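Local structure of PA14 domain-containing protein (Clostridium clariflavum, 6QDI) at residues A[161-164]-A[168-171]. The protein probably senses plant biomass outside the cell as a membrane-bound anti-sigma factor, its tandem calcium-binding PA14 domains probably recognising sugars. Residues are numbered along the deposited sequence; the frame is centred on the assembly and turned at random.
Sequences YFDE and TNPK. With CA (calcium ion), chain F.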
ATOM      1  N   TYR A 161      16.078  10.927  -1.531  1.00  6.81           N
ATOM      2  CA  TYR A 161      15.574  10.815  -0.152  1.00  6.51           C
ATOM      3  C   TYR A 161      16.561  11.479   0.801  1.00  6.87           C
ATOM      4  O   TYR A 161      17.754  11.204   0.732  1.00  7.62           O
ATOM      5  CB  TYR A 161      15.374   9.364   0.240  1.00  7.08           C
ATOM      6  CG  TYR A 161      14.360   8.550  -0.555  1.00  6.85           C
ATOM      7  CD1 TYR A 161      13.342   9.136  -1.292  1.00  6.61           C
ATOM      8  CD2 TYR A 161      14.392   7.171  -0.536  1.00  7.25           C
ATOM      9  CE1 TYR A 161      12.409   8.393  -2.000  1.00  6.92           C
ATOM     10  CE2 TYR A 161      13.479   6.410  -1.231  1.00  7.48           C
ATOM     11  CZ  TYR A 161      12.478   7.006  -1.982  1.00  6.96           C
ATOM     12  OH  TYR A 161      11.601   6.215  -2.649  1.00  8.05           O
ATOM     13  N   PHE A 162      16.009  12.334   1.662  1.00  6.54           N
ATOM     14  CA  PHE A 162      16.769  13.166   2.601  1.00  6.60           C
ATOM     15  C   PHE A 162      16.440  12.820   4.036  1.00  6.65           C
ATOM     16  O   PHE A 162      15.269  12.593   4.396  1.00  7.41           O
ATOM     17  CB  PHE A 162      16.404  14.628   2.359  1.00  6.94           C
ATOM     18  CG  PHE A 162      16.814  15.121   0.978  1.00  7.16           C
ATOM     19  CD1 PHE A 162      18.109  15.580   0.743  1.00  7.48           C
ATOM     20  CD2 PHE A 162      15.901  15.150  -0.058  1.00  7.77           C
ATOM     21  CE1 PHE A 162      18.488  16.052  -0.513  1.00  8.20           C
ATOM     22  CE2 PHE A 162      16.267  15.636  -1.308  1.00  8.67           C
ATOM     23  CZ  PHE A 162      17.558  16.076  -1.533  1.00  8.52           C
ATOM     24  N   ASP A 163      17.486  12.780   4.870  1.00  6.94           N
ATOM     25  CA  ASP A 163      17.322  12.416   6.273  1.00  6.98           C
ATOM     26  C   ASP A 163      16.793  13.537   7.136  1.00  7.28           C
ATOM     27  O   ASP A 163      16.314  13.297   8.246  1.00  8.16           O
ATOM     28  CB  ASP A 163      18.661  11.921   6.844  1.00  7.66           C
ATOM     29  CG  ASP A 163      18.628  10.552   7.496  1.00  8.53           C
ATOM     30  OD1 ASP A 163      17.582   9.897   7.515  1.00  9.33           O
ATOM     31  OD2 ASP A 163      19.716  10.120   7.963  1.00 10.13           O
ATOM     32  N   GLU A 164      16.890  14.774   6.675  1.00  7.50           N
ATOM     33  CA  GLU A 164      16.248  15.904   7.344  1.00  7.85           C
ATOM     34  C   GLU A 164      14.961  16.241   6.610  1.00  7.51           C
ATOM     35  O   GLU A 164      14.804  15.894   5.434  1.00  7.89           O
ATOM     36  CB  GLU A 164      17.176  17.130   7.350  1.00  7.74           C
ATOM     37  CG  GLU A 164      18.427  16.917   8.169  1.00  9.27           C
ATOM     38  CD  GLU A 164      18.191  17.059   9.656  1.00 11.28           C
ATOM     39  OE1 GLU A 164      17.340  17.857  10.120  1.00 13.54           O
ATOM     40  OE2 GLU A 164      18.922  16.370  10.392  1.00 17.17           O
ATOM     41  N   THR A 168      17.691  18.270   2.988  1.00  7.20           N
ATOM     42  CA  THR A 168      19.149  18.188   3.242  1.00  7.34           C
ATOM     43  C   THR A 168      19.492  16.833   3.855  1.00  7.24           C
ATOM     44  O   THR A 168      18.616  16.068   4.304  1.00  7.34           O
ATOM     45  CB  THR A 168      19.680  19.332   4.134  1.00  8.17           C
ATOM     46  OG1 THR A 168      19.195  19.160   5.475  1.00  8.70           O
ATOM     47  CG2 THR A 168      19.259  20.668   3.561  1.00  8.45           C
ATOM     48  N   ASN A 169      20.783  16.529   3.849  1.00  7.28           N
ATOM     49  CA  ASN A 169      21.316  15.237   4.305  1.00  7.26           C
ATOM     50  C   ASN A 169      20.838  14.088   3.419  1.00  7.38           C
ATOM     51  O   ASN A 169      20.164  13.153   3.879  1.00  7.57           O
ATOM     52  CB  ASN A 169      21.055  14.977   5.787  1.00  7.74           C
ATOM     53  CG  ASN A 169      22.054  13.996   6.393  1.00  8.38           C
ATOM     54  OD1 ASN A 169      23.025  13.596   5.747  1.00  9.40           O
ATOM     55  ND2 ASN A 169      21.798  13.570   7.623  1.00  9.17           N
ATOM     56  N   PRO A 170      21.157  14.150   2.126  1.00  7.33           N
ATOM     57  CA  PRO A 170      20.708  13.112   1.200  1.00  7.48           C
ATOM     58  C   PRO A 170      21.309  11.745   1.561  1.00  7.51           C
ATOM     59  O   PRO A 170      22.485  11.637   1.891  1.00  8.39           O
ATOM     60  CB  PRO A 170      21.281  13.566  -0.154  1.00  7.88           C
ATOM     61  CG  PRO A 170      22.466  14.425   0.218  1.00  8.68           C
ATOM     62  CD  PRO A 170      22.013  15.148   1.441  1.00  8.01           C
ATOM     63  N   LYS A 171      20.503  10.702   1.418  1.00  7.31           N
ATOM     64  CA  LYS A 171      20.952   9.311   1.712  1.00  7.57           C
ATOM     65  C   LYS A 171      20.731   8.332   0.567  1.00  8.20           C
ATOM     66  O   LYS A 171      21.354   7.287   0.559  1.00  9.51           O
ATOM     67  CB  LYS A 171      20.288   8.770   2.969  1.00  7.93           C
ATOM     68  CG  LYS A 171      20.609   9.513   4.263  1.00  8.45           C
ATOM     69  CD  LYS A 171      22.096   9.414   4.662  1.00  9.21           C
ATOM     70  CE  LYS A 171      22.398  10.244   5.877  1.00 10.19           C
ATOM     71  NZ  LYS A 171      23.777  10.027   6.348  1.00 12.04           N
TER
HETATM   72 CA    CA F 405      15.262  12.479  10.157  0.90  7.42          CA
HETATM   73  O   HOH W   1      15.245  10.511   8.857  1.00  8.57           O
HETATM   74  O   HOH W   2      19.693  13.891   9.630  1.00 12.24           O
HETATM   75  O   HOH W   3      17.589  12.106  10.649  1.00 12.16           O
HETATM   76  O   HOH W   4      15.446  14.589  11.175  1.00 10.56           O
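The ring of Phe162 has the backbone of Asn169 at its edge, C lying near the ring plane, while Thr168 N and Pro170 CA approach obliquely, the latter 3.6 Å from CD1. Pro170 and Phe162 form a non-hydrogen-bonded antiparallel pair and share one face of the sheet, so CB of the proline ring meets CE1 of Phe162 at 3.8 Å; an apolar ring suits the buried place of Phe162, and the exposed proline covers part of it. The pair lies where strands 157-162 and 170-176 of a beta hairpin in the second PA14 domain meet their connecting loop. Strand 198-207 pairs with strand 157-162, Ser199 and Arg201 touching the side chain of Phe162.

Proline has no N-H to give, but at a non-hydrogen-bonded position this forfeits no bond to strand 157-162. The ladder runs instead through its neighbours: Lys171 N gives a nearly straight bond (173°) to Tyr161 O, and Asp163 N reaches Asn169 O from 40° above the carbonyl plane. Asn169 itself has positive phi, a conformation asparagine tolerates well in turns.

At the loop end of the hairpin, the backbone O of Asp163 binds calcium at 2.3 Å, with Asp195 and Lys197 O as further ligands. Its carboxylate acts in the second shell: OD1 accepts from a calcium-bound water and from Asn193 N, holding the group in place. The lysine chain bends at chi2 (-65°), bringing Lys171 CE within 3.4 Å of Asp163 OD2 but leaving NZ 4.4 Å from OD2, beyond a salt bridge; its charge may still favour the carboxylate. Beyond, one water donates to Glu164 OE2 and accepts from Asn169 ND2 at 2.9 Å.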